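Local coordinates for protein 2,3-dimethylmalate lyase (Aspergillus niger, PDB 3FA3) that belongs to the phosphoenolpyruvate phosphomutase family of TIM-barrel proteins and binds manganese and 2,2-difluoro-3,3-dihydroxybutanedioic acid at the ends of its barrel strands, at residues S18-P23 with F39-M44; V83-D88 with S107-F112; V156-T161 with V186-G191; P209-M214 with I235-F240. All blocks are in the same frame, centred on the assembly; numbering follows the deposited sequence.

Contact 1: residues S18-P23 with F39-M44; sequences SFIVAP and FDALYM. With OAF (2,2-difluoro-3,3-dihydroxybutanedioic acid), chain V.
I20 meets A41 through one methyl branch, CG2, which stops 4.0 Å from A41 CB; I20 also packs on I235 of the adjoining strand 235-238 and on L13. V21, next along, reaches F39 with its CG1. That methyl is anti to the backbone N (chi1 170°) and comes in at the edge of the F39 ring, 4.2 Å from CE2. The carbonyl of V21 is served by a water, which donates to V21 O at 2.7 Å and accepts from D40 N on the second segment. A22 turns its methyl to the second segment, with A22 CB 3.9 Å from A41 CB. The two strands and helix 28-36 between them form the first beta-alpha-beta unit of the TIM barrel, and the parallel strands are splayed by 47° where they meet. P23 closes the segment and makes its broadest contact. Its ring lies over one face of F39 in a CH-pi contact, with P23 CG 3.8 Å from the ring centroid, and L257 of the second subunit packs on both residues. P23 O then accepts from Y43 N at 2.9 Å, the single direct backbone hydrogen bond between the segments. Beyond it, Y43 carries its ring toward the barrel mouth; Y43 OH is 3.0 Å from O4 of the bound 2,2-difluoro-3,3-dihydroxybutanedioic acid, which donates to it, and is also hydrogen-bonded to H113 NE2.

Contact 2: residues V83-D88 with S107-F112; sequences VIADAD and SGVAAF. With MN (manganese (II) ion), chain U; OAF (2,2-difluoro-3,3-dihydroxybutanedioic acid), chain V.
F112 has its CG between the backbone N and the carbonyl carbon (chi1 66°), a turn that sets the ring edge against A87, with CD1 3.6 Å from A87 CB. V109 takes another route: CG1 lies anti to the backbone N (chi1 177°) and from there touches the methyl of A85. Both pairings belong to the beta-alpha-beta unit of the TIM barrel that runs from strand 83-86 through helix 94-107 to strand 111-114. Y104 on that helix packs against A85, A87 and V109. The helix finishes in a Schellman motif at G108, whose positive phi turns the chain toward the second strand, and a water links G108 O to V83 N. V83 O accepts from A111 N at 3.2 Å and, more weakly, from A110 N. Past this point the strands run parallel in register, I84 with A111 and A85 with F112, and A85 N gives a nearly straight bond to A111 O at 2.8 Å. On the other side of that sheet from A85, I84 CG1 rests 3.9 Å from A111 CB. The segment then leads to the metal site. D86 OD1 accepts from D88 N from above the carboxylate plane, closing an Asx turn, and also accepts a hydrogen bond from a metal-bound water. O1 and O3 of 2,2-difluoro-3,3-dihydroxybutanedioic acid and three waters bind the manganese ion, and D86 OD2 completes the six ligands at 2.4 Å.

Contact 3: residues V156-T161 with V186-G191; sequences VVIART and VGFLEG. With OAF (2,2-difluoro-3,3-dihydroxybutanedioic acid), chain V.
Two neighbouring strands of the TIM barrel, 156-161 and 186-189, run parallel here and bring R160 and F188 side by side at the ligand site. The ladder is held by A159 N to V186 O at 2.7 Å, T161 N to F188 O and E190 N to T161 O, with a weak bond from F188 N to A159 O. Farther from the ligand, I158 lies alongside V186, its CG1 3.8 Å from V186 CB. R160 leaves the strand with CG anti to the backbone N (chi1 166°), and its extended chain carries CD over the centre of the F188 ring, 3.7 Å from the centroid. Beyond CD, the carboxylate of E190 stacks over one face of the guanidinium, their planes 21° apart; the ion pair from R160 NH1 to E190 OE2 is long at 3.6 Å, and no N-H points at that oxygen. E190 OE1 is bonded instead to N213 ND2. Toward the bound 2,2-difluoro-3,3-dihydroxybutanedioic acid, R160 NH1 donates to O5 and NH2 to O3, each at 2.7 Å, with a weak further bond from NH2 to O5; D162 takes a salt bridge from NH1. Held by ring, carboxylate and ligand together, the arginine probably has little rotational freedom.

Contact 4: residues P209-M214 with I235-F240; sequences PLLLNM and IIIFPF. With OAF (2,2-difluoro-3,3-dihydroxybutanedioic acid), chain V.
I235 starts the strand against L210 and L211: its N donates to L210 O at 3.3 Å, its O accepts from L212 N, and its CG2 meets L211 CD1 at 3.6 Å, the two side chains crossing at a slant. I236 points to the other side of the sheet, where it lies alongside L212 and its CD1 also touches M214 CB; A228 of helix 225-231 covers both I236 and L212. That helix joins the two parallel strands, 211-213 and 235-238, into the last beta-alpha-beta unit of the barrel. I237 N bonds to L212 O at 2.9 Å. The I237 side chain turns back to the interior with CG1 between the backbone N and carbonyl carbon (chi1 55°), close enough for CG1 to touch L211 CD2 at 3.8 Å. I237 O closes the ladder by accepting from M214 N at 2.7 Å. F238 follows, its CD2 beside M214 CB, and P263 of the second subunit packs on it. P239 reaches the ligand, P239 CB 3.3 Å from O2 of 2,2-difluoro-3,3-dihydroxybutanedioic acid. From the first strand N213 ND2 comes within 3.0 Å of the ligand's O6 and is hydrogen-bonded to E190, a bond that probably fixes which way the amide is turned.

The four contacts follow one another along the chain, contact 1 through contact 4, and each pairs two neighbours among the eight parallel strands of one barrel. Between them the ladder continues: L42 and M44 bond to I84, F112 to V156 and I158, and I20 and A22 to I236. A bond from L211 N to G187 O joins contact 4 to contact 3, so the strands close on themselves. Centres lie about 9 Å apart for contacts 1 and 4 and for 3 and 4, and about 15 Å for 1 and 3. All four reach the same 2,2-difluoro-3,3-dihydroxybutanedioic acid, so the site is assembled from the ends of several strands around the barrel, with contacts 1 and 4 also facing a second subunit.

Contact 1: residues S18-P23 with F39-M44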
# COMPACT_ATOMS: atom_id res chain seq x y z
N SER B 18 -26.86 -21.28 17.09
CA SER B 18 -26.57 -19.87 16.78
C SER B 18 -26.67 -19.56 15.28
O SER B 18 -25.87 -20.06 14.47
CB SER B 18 -25.20 -19.41 17.33
OG SER B 18 -25.01 -19.71 18.70
N PHE B 19 -27.60 -18.69 14.89
CA PHE B 19 -27.66 -18.28 13.50
C PHE B 19 -27.02 -16.92 13.27
O PHE B 19 -27.29 -16.00 13.99
CB PHE B 19 -29.10 -18.27 13.03
CG PHE B 19 -29.23 -18.02 11.61
CD1 PHE B 19 -28.76 -18.93 10.70
CD2 PHE B 19 -29.83 -16.88 11.15
CE1 PHE B 19 -28.89 -18.71 9.34
CE2 PHE B 19 -29.97 -16.66 9.81
CZ PHE B 19 -29.50 -17.59 8.90
N ILE B 20 -26.18 -16.83 12.24
CA ILE B 20 -25.38 -15.63 11.99
C ILE B 20 -25.92 -14.81 10.84
O ILE B 20 -25.95 -15.28 9.70
CB ILE B 20 -23.92 -15.94 11.62
CG1 ILE B 20 -23.14 -16.32 12.86
CG2 ILE B 20 -23.26 -14.74 11.03
CD1 ILE B 20 -23.05 -17.81 12.99
N VAL B 21 -26.31 -13.58 11.13
CA VAL B 21 -26.79 -12.70 10.06
C VAL B 21 -25.75 -11.68 9.72
O VAL B 21 -25.39 -10.86 10.55
CB VAL B 21 -28.12 -12.06 10.45
CG1 VAL B 21 -28.49 -10.98 9.48
CG2 VAL B 21 -29.17 -13.13 10.49
N ALA B 22 -25.22 -11.75 8.51
CA ALA B 22 -24.13 -10.83 8.11
C ALA B 22 -24.32 -9.97 6.83
O ALA B 22 -24.19 -10.47 5.73
CB ALA B 22 -22.79 -11.56 8.08
N PRO B 23 -24.59 -8.67 6.99
CA PRO B 23 -24.73 -7.77 5.82
C PRO B 23 -23.40 -7.36 5.08
O PRO B 23 -22.35 -7.15 5.71
CB PRO B 23 -25.45 -6.55 6.41
CG PRO B 23 -24.95 -6.48 7.78
CD PRO B 23 -24.80 -7.94 8.25
N PHE B 39 -26.00 -4.67 13.68
CA PHE B 39 -25.64 -6.04 13.24
C PHE B 39 -24.48 -6.58 14.04
O PHE B 39 -23.57 -5.82 14.43
CB PHE B 39 -25.36 -6.15 11.73
CG PHE B 39 -26.59 -5.92 10.88
CD1 PHE B 39 -27.00 -4.62 10.56
CD2 PHE B 39 -27.38 -6.99 10.46
CE1 PHE B 39 -28.16 -4.39 9.81
CE2 PHE B 39 -28.52 -6.79 9.71
CZ PHE B 39 -28.92 -5.46 9.37
N ASP B 40 -24.54 -7.88 14.30
CA ASP B 40 -23.62 -8.52 15.18
C ASP B 40 -22.54 -9.16 14.39
O ASP B 40 -21.70 -9.81 14.98
CB ASP B 40 -24.34 -9.61 15.88
CG ASP B 40 -25.26 -9.09 16.92
OD1 ASP B 40 -24.69 -8.83 18.02
OD2 ASP B 40 -26.51 -8.96 16.68
N ALA B 41 -22.57 -9.02 13.07
CA ALA B 41 -21.56 -9.61 12.17
C ALA B 41 -21.57 -8.80 10.90
O ALA B 41 -22.62 -8.30 10.55
CB ALA B 41 -21.92 -11.05 11.83
N LEU B 42 -20.43 -8.66 10.23
CA LEU B 42 -20.32 -7.96 8.94
C LEU B 42 -19.71 -8.88 7.86
O LEU B 42 -18.89 -9.75 8.18
CB LEU B 42 -19.45 -6.69 9.07
CG LEU B 42 -19.66 -5.57 10.12
CD1 LEU B 42 -18.70 -4.39 9.95
CD2 LEU B 42 -21.06 -5.08 10.05
N TYR B 43 -20.09 -8.68 6.59
CA TYR B 43 -19.46 -9.37 5.41
C TYR B 43 -18.72 -8.41 4.46
O TYR B 43 -19.34 -7.49 3.87
CB TYR B 43 -20.47 -10.18 4.60
CG TYR B 43 -19.94 -10.73 3.29
CD1 TYR B 43 -19.10 -11.83 3.29
CD2 TYR B 43 -20.29 -10.16 2.04
CE1 TYR B 43 -18.61 -12.34 2.13
CE2 TYR B 43 -19.80 -10.69 0.87
CZ TYR B 43 -18.95 -11.78 0.93
OH TYR B 43 -18.41 -12.37 -0.17
N MET B 44 -17.40 -8.60 4.31
CA MET B 44 -16.70 -7.80 3.33
C MET B 44 -16.88 -8.38 1.92
O MET B 44 -16.33 -9.43 1.59
CB MET B 44 -15.19 -7.67 3.64
CG MET B 44 -14.49 -6.74 2.68
SD MET B 44 -12.73 -6.56 2.86
CE MET B 44 -12.16 -7.65 1.56
O2 OAF V . -19.51 -10.15 -2.51
C1 OAF V . -18.80 -10.89 -3.24
O1 OAF V . -17.68 -10.60 -3.73
C2 OAF V . -19.39 -12.27 -3.57
O4 OAF V . -20.23 -12.74 -2.56
O3 OAF V . -18.35 -13.21 -3.73
C3 OAF V . -20.30 -12.16 -4.79
F1 OAF V . -19.72 -11.40 -5.75
F2 OAF V . -21.50 -11.65 -4.32
C4 OAF V . -20.44 -13.51 -5.48
O5 OAF V . -19.45 -14.02 -6.03
O6 OAF V . -21.58 -14.00 -5.45
O HOH W 1 -25.94 -9.33 12.70

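Contact 2: residues V83-D88 with S107-F112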
# COMPACT_ATOMS: atom_id res chain seq x y z
N VAL B 83 -16.04 -10.40 11.43
CA VAL B 83 -16.04 -9.97 10.04
C VAL B 83 -15.64 -11.14 9.18
O VAL B 83 -14.59 -11.74 9.40
CB VAL B 83 -15.07 -8.80 9.78
CG1 VAL B 83 -15.03 -8.43 8.34
CG2 VAL B 83 -15.52 -7.63 10.57
N ILE B 84 -16.54 -11.47 8.25
CA ILE B 84 -16.37 -12.54 7.28
C ILE B 84 -15.92 -11.89 6.01
O ILE B 84 -16.66 -11.14 5.37
CB ILE B 84 -17.69 -13.30 6.95
CG1 ILE B 84 -18.27 -13.92 8.20
CG2 ILE B 84 -17.43 -14.40 5.91
CD1 ILE B 84 -19.73 -14.18 8.09
N ALA B 85 -14.69 -12.19 5.63
CA ALA B 85 -14.09 -11.49 4.53
C ALA B 85 -13.89 -12.39 3.30
O ALA B 85 -13.39 -13.54 3.41
CB ALA B 85 -12.83 -10.93 5.00
N ASP B 86 -14.31 -11.89 2.15
CA ASP B 86 -13.92 -12.48 0.86
C ASP B 86 -12.37 -12.68 0.79
O ASP B 86 -11.63 -11.92 1.38
CB ASP B 86 -14.39 -11.55 -0.24
CG ASP B 86 -14.62 -12.24 -1.58
OD1 ASP B 86 -14.10 -13.34 -1.80
OD2 ASP B 86 -15.32 -11.64 -2.41
N ALA B 87 -11.92 -13.74 0.11
CA ALA B 87 -10.50 -14.08 -0.06
C ALA B 87 -10.33 -14.60 -1.46
O ALA B 87 -9.27 -15.08 -1.84
CB ALA B 87 -10.10 -15.10 0.88
N ASP B 88 -11.39 -14.51 -2.25
CA ASP B 88 -11.33 -14.85 -3.64
C ASP B 88 -10.83 -16.26 -3.82
O ASP B 88 -11.54 -17.17 -3.49
CB ASP B 88 -10.48 -13.83 -4.37
CG ASP B 88 -11.26 -12.54 -4.61
OD1 ASP B 88 -12.54 -12.63 -4.83
OD2 ASP B 88 -10.57 -11.46 -4.56
N SER B 107 -4.89 -9.54 11.12
CA SER B 107 -5.78 -8.42 10.95
C SER B 107 -7.04 -8.42 11.85
O SER B 107 -7.71 -7.37 12.09
CB SER B 107 -6.24 -8.39 9.48
OG SER B 107 -5.25 -7.82 8.66
N GLY B 108 -7.42 -9.61 12.29
CA GLY B 108 -8.60 -9.74 13.16
C GLY B 108 -9.79 -10.28 12.41
O GLY B 108 -10.91 -10.33 12.97
N VAL B 109 -9.55 -10.72 11.17
CA VAL B 109 -10.63 -11.28 10.35
C VAL B 109 -11.21 -12.52 10.99
O VAL B 109 -10.49 -13.47 11.27
CB VAL B 109 -10.21 -11.58 8.93
CG1 VAL B 109 -11.37 -12.22 8.17
CG2 VAL B 109 -9.77 -10.31 8.28
N ALA B 110 -12.50 -12.50 11.23
CA ALA B 110 -13.13 -13.64 11.90
C ALA B 110 -13.16 -14.92 11.01
O ALA B 110 -12.72 -15.99 11.44
CB ALA B 110 -14.51 -13.24 12.46
N ALA B 111 -13.63 -14.76 9.77
CA ALA B 111 -13.79 -15.85 8.79
C ALA B 111 -13.36 -15.36 7.41
O ALA B 111 -13.41 -14.15 7.12
CB ALA B 111 -15.23 -16.29 8.74
N PHE B 112 -12.96 -16.28 6.53
CA PHE B 112 -12.76 -15.88 5.11
C PHE B 112 -13.15 -17.02 4.18
O PHE B 112 -13.14 -18.18 4.62
CB PHE B 112 -11.31 -15.42 4.87
CG PHE B 112 -10.29 -16.51 5.03
CD1 PHE B 112 -9.65 -17.04 3.92
CD2 PHE B 112 -9.98 -17.00 6.25
CE1 PHE B 112 -8.72 -18.04 4.02
CE2 PHE B 112 -9.03 -18.03 6.36
CZ PHE B 112 -8.40 -18.55 5.24
MN MN U . -16.56 -12.31 -4.33
O2 OAF V . -19.51 -10.15 -2.51
C1 OAF V . -18.80 -10.89 -3.24
O1 OAF V . -17.68 -10.60 -3.73
C2 OAF V . -19.39 -12.27 -3.57
O4 OAF V . -20.23 -12.74 -2.56
O3 OAF V . -18.35 -13.21 -3.73
C3 OAF V . -20.30 -12.16 -4.79
F1 OAF V . -19.72 -11.40 -5.75
F2 OAF V . -21.50 -11.65 -4.32
C4 OAF V . -20.44 -13.51 -5.48
O5 OAF V . -19.45 -14.02 -6.03
O6 OAF V . -21.58 -14.00 -5.45
O HOH W 2 -13.55 -10.41 12.99
O HOH W 3 -15.62 -14.23 -3.95
O HOH W 4 -14.86 -10.93 -5.29
O HOH W 5 -16.99 -12.41 -6.46

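Contact 3: residues V156-T161 with V186-G191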
# COMPACT_ATOMS: atom_id res chain seq x y z
N VAL B 156 -11.90 -18.94 10.75
CA VAL B 156 -12.84 -19.87 10.12
C VAL B 156 -12.63 -19.90 8.62
O VAL B 156 -12.83 -18.87 7.96
CB VAL B 156 -14.33 -19.56 10.44
CG1 VAL B 156 -15.23 -20.73 9.98
CG2 VAL B 156 -14.55 -19.27 11.96
N VAL B 157 -12.23 -21.06 8.10
CA VAL B 157 -11.99 -21.26 6.69
C VAL B 157 -13.24 -21.75 6.05
O VAL B 157 -13.57 -22.90 6.15
CB VAL B 157 -10.91 -22.31 6.47
CG1 VAL B 157 -10.61 -22.45 5.02
CG2 VAL B 157 -9.68 -21.94 7.25
N ILE B 158 -13.93 -20.83 5.40
CA ILE B 158 -15.13 -21.13 4.58
C ILE B 158 -14.78 -21.66 3.15
O ILE B 158 -14.04 -21.00 2.39
CB ILE B 158 -16.03 -19.87 4.40
CG1 ILE B 158 -16.52 -19.32 5.75
CG2 ILE B 158 -17.18 -20.18 3.41
CD1 ILE B 158 -17.18 -18.00 5.66
N ALA B 159 -15.31 -22.86 2.82
CA ALA B 159 -15.12 -23.48 1.49
C ALA B 159 -16.23 -23.14 0.46
O ALA B 159 -17.43 -23.35 0.70
CB ALA B 159 -14.90 -25.01 1.61
N ARG B 160 -15.83 -22.60 -0.68
CA ARG B 160 -16.83 -22.19 -1.64
C ARG B 160 -16.58 -22.89 -2.97
O ARG B 160 -15.42 -23.00 -3.41
CB ARG B 160 -16.88 -20.64 -1.77
CG ARG B 160 -17.69 -20.09 -3.01
CD ARG B 160 -17.77 -18.55 -3.08
NE ARG B 160 -18.00 -18.08 -4.45
CZ ARG B 160 -18.24 -16.83 -4.84
NH1 ARG B 160 -18.48 -16.55 -6.11
NH2 ARG B 160 -18.26 -15.86 -3.95
N THR B 161 -17.66 -23.35 -3.59
CA THR B 161 -17.57 -23.75 -4.98
C THR B 161 -18.46 -22.88 -5.88
O THR B 161 -19.57 -22.49 -5.48
CB THR B 161 -17.90 -25.26 -5.20
OG1 THR B 161 -17.56 -25.67 -6.55
CG2 THR B 161 -19.37 -25.53 -4.94
N VAL B 186 -16.88 -24.13 7.20
CA VAL B 186 -18.20 -23.74 6.70
C VAL B 186 -18.33 -23.94 5.18
O VAL B 186 -17.39 -23.68 4.42
CB VAL B 186 -18.46 -22.31 7.03
CG1 VAL B 186 -19.81 -21.91 6.54
CG2 VAL B 186 -18.40 -22.14 8.53
N GLY B 187 -19.48 -24.45 4.75
CA GLY B 187 -19.70 -24.73 3.34
C GLY B 187 -20.42 -23.58 2.69
O GLY B 187 -21.24 -22.90 3.37
N PHE B 188 -20.13 -23.37 1.39
CA PHE B 188 -20.66 -22.27 0.58
C PHE B 188 -21.00 -22.75 -0.85
O PHE B 188 -20.16 -22.65 -1.77
CB PHE B 188 -19.58 -21.18 0.54
CG PHE B 188 -20.02 -19.84 0.02
CD1 PHE B 188 -19.40 -18.70 0.48
CD2 PHE B 188 -20.97 -19.72 -0.98
CE1 PHE B 188 -19.74 -17.45 0.01
CE2 PHE B 188 -21.32 -18.44 -1.46
CZ PHE B 188 -20.70 -17.32 -0.96
N LEU B 189 -22.21 -23.28 -1.06
CA LEU B 189 -22.67 -23.56 -2.44
C LEU B 189 -23.07 -22.22 -2.97
O LEU B 189 -24.01 -21.63 -2.44
CB LEU B 189 -23.86 -24.52 -2.54
CG LEU B 189 -24.10 -25.46 -3.77
CD1 LEU B 189 -25.56 -25.93 -3.91
CD2 LEU B 189 -23.68 -24.88 -5.11
N GLU B 190 -22.35 -21.73 -3.97
CA GLU B 190 -22.64 -20.39 -4.43
C GLU B 190 -23.66 -20.45 -5.56
O GLU B 190 -23.59 -21.35 -6.40
CB GLU B 190 -21.32 -19.65 -4.80
CG GLU B 190 -21.35 -18.68 -5.98
CD GLU B 190 -21.93 -17.29 -5.65
OE1 GLU B 190 -22.23 -16.97 -4.49
OE2 GLU B 190 -22.10 -16.48 -6.57
N GLY B 191 -24.61 -19.52 -5.57
CA GLY B 191 -25.50 -19.36 -6.73
C GLY B 191 -26.61 -20.40 -6.89
O GLY B 191 -26.89 -20.88 -8.01
O2 OAF V . -19.51 -10.15 -2.51
C1 OAF V . -18.80 -10.89 -3.24
O1 OAF V . -17.68 -10.60 -3.73
C2 OAF V . -19.39 -12.27 -3.57
O4 OAF V . -20.23 -12.74 -2.56
O3 OAF V . -18.35 -13.21 -3.73
C3 OAF V . -20.30 -12.16 -4.79
F1 OAF V . -19.72 -11.40 -5.75
F2 OAF V . -21.50 -11.65 -4.32
C4 OAF V . -20.44 -13.51 -5.48
O5 OAF V . -19.45 -14.02 -6.03
O6 OAF V . -21.58 -14.00 -5.45

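Contact 4: residues P209-M214 with I235-F240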
# COMPACT_ATOMS: atom_id res chain seq x y z
N PRO B 209 -21.87 -26.83 8.98
CA PRO B 209 -22.59 -25.59 8.99
C PRO B 209 -22.41 -24.91 7.66
O PRO B 209 -21.27 -24.82 7.16
CB PRO B 209 -21.86 -24.77 10.07
CG PRO B 209 -20.88 -25.65 10.68
CD PRO B 209 -20.59 -26.70 9.68
N LEU B 210 -23.48 -24.36 7.12
CA LEU B 210 -23.49 -23.82 5.77
C LEU B 210 -23.86 -22.36 5.69
O LEU B 210 -24.53 -21.84 6.54
CB LEU B 210 -24.45 -24.58 4.87
CG LEU B 210 -24.34 -26.05 4.59
CD1 LEU B 210 -25.36 -26.34 3.58
CD2 LEU B 210 -23.01 -26.42 4.12
N LEU B 211 -23.42 -21.72 4.62
CA LEU B 211 -23.64 -20.31 4.38
C LEU B 211 -24.46 -20.08 3.14
O LEU B 211 -24.18 -20.58 2.07
CB LEU B 211 -22.31 -19.58 4.24
CG LEU B 211 -22.35 -18.10 3.90
CD1 LEU B 211 -21.21 -17.42 4.47
CD2 LEU B 211 -22.37 -17.86 2.49
N LEU B 212 -25.49 -19.29 3.27
CA LEU B 212 -26.21 -18.87 2.12
C LEU B 212 -25.74 -17.48 1.71
O LEU B 212 -25.75 -16.56 2.51
CB LEU B 212 -27.66 -18.83 2.48
CG LEU B 212 -28.59 -18.16 1.51
CD1 LEU B 212 -28.65 -18.95 0.17
CD2 LEU B 212 -29.95 -18.15 2.22
N ASN B 213 -25.30 -17.37 0.45
CA ASN B 213 -25.08 -16.06 -0.16
C ASN B 213 -26.36 -15.53 -0.85
O ASN B 213 -26.70 -15.94 -1.99
CB ASN B 213 -23.93 -16.13 -1.17
CG ASN B 213 -23.58 -14.77 -1.72
OD1 ASN B 213 -23.86 -13.75 -1.06
ND2 ASN B 213 -22.96 -14.72 -2.91
N MET B 214 -27.07 -14.64 -0.15
CA MET B 214 -28.30 -14.12 -0.68
C MET B 214 -28.06 -12.83 -1.49
O MET B 214 -28.17 -11.71 -0.96
CB MET B 214 -29.34 -13.91 0.41
CG MET B 214 -30.64 -13.41 -0.12
SD MET B 214 -31.53 -14.66 -1.06
CE MET B 214 -30.98 -14.52 -2.80
N ILE B 235 -25.08 -19.32 8.56
CA ILE B 235 -24.71 -17.97 8.12
C ILE B 235 -25.45 -17.59 6.85
O ILE B 235 -25.38 -18.31 5.86
CB ILE B 235 -23.17 -17.83 7.83
CG1 ILE B 235 -22.35 -18.19 9.07
CG2 ILE B 235 -22.87 -16.41 7.49
CD1 ILE B 235 -21.05 -18.96 8.81
N ILE B 236 -26.14 -16.45 6.87
CA ILE B 236 -26.62 -15.78 5.64
C ILE B 236 -25.91 -14.43 5.37
O ILE B 236 -25.82 -13.57 6.26
CB ILE B 236 -28.14 -15.58 5.66
CG1 ILE B 236 -28.60 -15.03 4.31
CG2 ILE B 236 -28.60 -14.74 6.91
CD1 ILE B 236 -30.06 -15.28 3.97
N ILE B 237 -25.36 -14.25 4.17
CA ILE B 237 -24.78 -12.97 3.74
C ILE B 237 -25.63 -12.29 2.60
O ILE B 237 -26.25 -12.95 1.73
CB ILE B 237 -23.27 -13.05 3.29
CG1 ILE B 237 -23.04 -14.11 2.20
CG2 ILE B 237 -22.39 -13.35 4.40
CD1 ILE B 237 -21.65 -14.04 1.54
N PHE B 238 -25.58 -10.96 2.60
CA PHE B 238 -26.19 -10.14 1.56
C PHE B 238 -25.14 -9.17 1.04
O PHE B 238 -25.11 -8.03 1.47
CB PHE B 238 -27.37 -9.31 2.10
CG PHE B 238 -28.29 -10.07 3.03
CD1 PHE B 238 -28.04 -10.09 4.40
CD2 PHE B 238 -29.45 -10.66 2.55
CE1 PHE B 238 -28.91 -10.73 5.28
CE2 PHE B 238 -30.34 -11.32 3.39
CZ PHE B 238 -30.08 -11.37 4.78
N PRO B 239 -24.28 -9.64 0.14
CA PRO B 239 -23.15 -8.88 -0.36
C PRO B 239 -23.40 -7.40 -0.84
O PRO B 239 -22.56 -6.52 -0.56
CB PRO B 239 -22.63 -9.78 -1.49
CG PRO B 239 -22.93 -11.15 -0.94
CD PRO B 239 -24.31 -10.98 -0.44
N PHE B 240 -24.54 -7.14 -1.52
CA PHE B 240 -24.83 -5.78 -2.02
C PHE B 240 -25.69 -4.94 -1.13
O PHE B 240 -26.26 -3.94 -1.58
CB PHE B 240 -25.33 -5.79 -3.47
CG PHE B 240 -24.33 -6.42 -4.40
CD1 PHE B 240 -22.96 -6.11 -4.27
CD2 PHE B 240 -24.70 -7.35 -5.35
CE1 PHE B 240 -22.00 -6.73 -5.08
CE2 PHE B 240 -23.76 -7.99 -6.17
CZ PHE B 240 -22.40 -7.68 -6.04
O2 OAF V . -19.51 -10.15 -2.51
C1 OAF V . -18.80 -10.89 -3.24
O1 OAF V . -17.68 -10.60 -3.73
C2 OAF V . -19.39 -12.27 -3.57
O4 OAF V . -20.23 -12.74 -2.56
O3 OAF V . -18.35 -13.21 -3.73
C3 OAF V . -20.30 -12.16 -4.79
F1 OAF V . -19.72 -11.40 -5.75
F2 OAF V . -21.50 -11.65 -4.32
C4 OAF V . -20.44 -13.51 -5.48
O5 OAF V . -19.45 -14.02 -6.03
O6 OAF V . -21.58 -14.00 -5.45
O HOH W 6 -27.18 -8.76 -1.41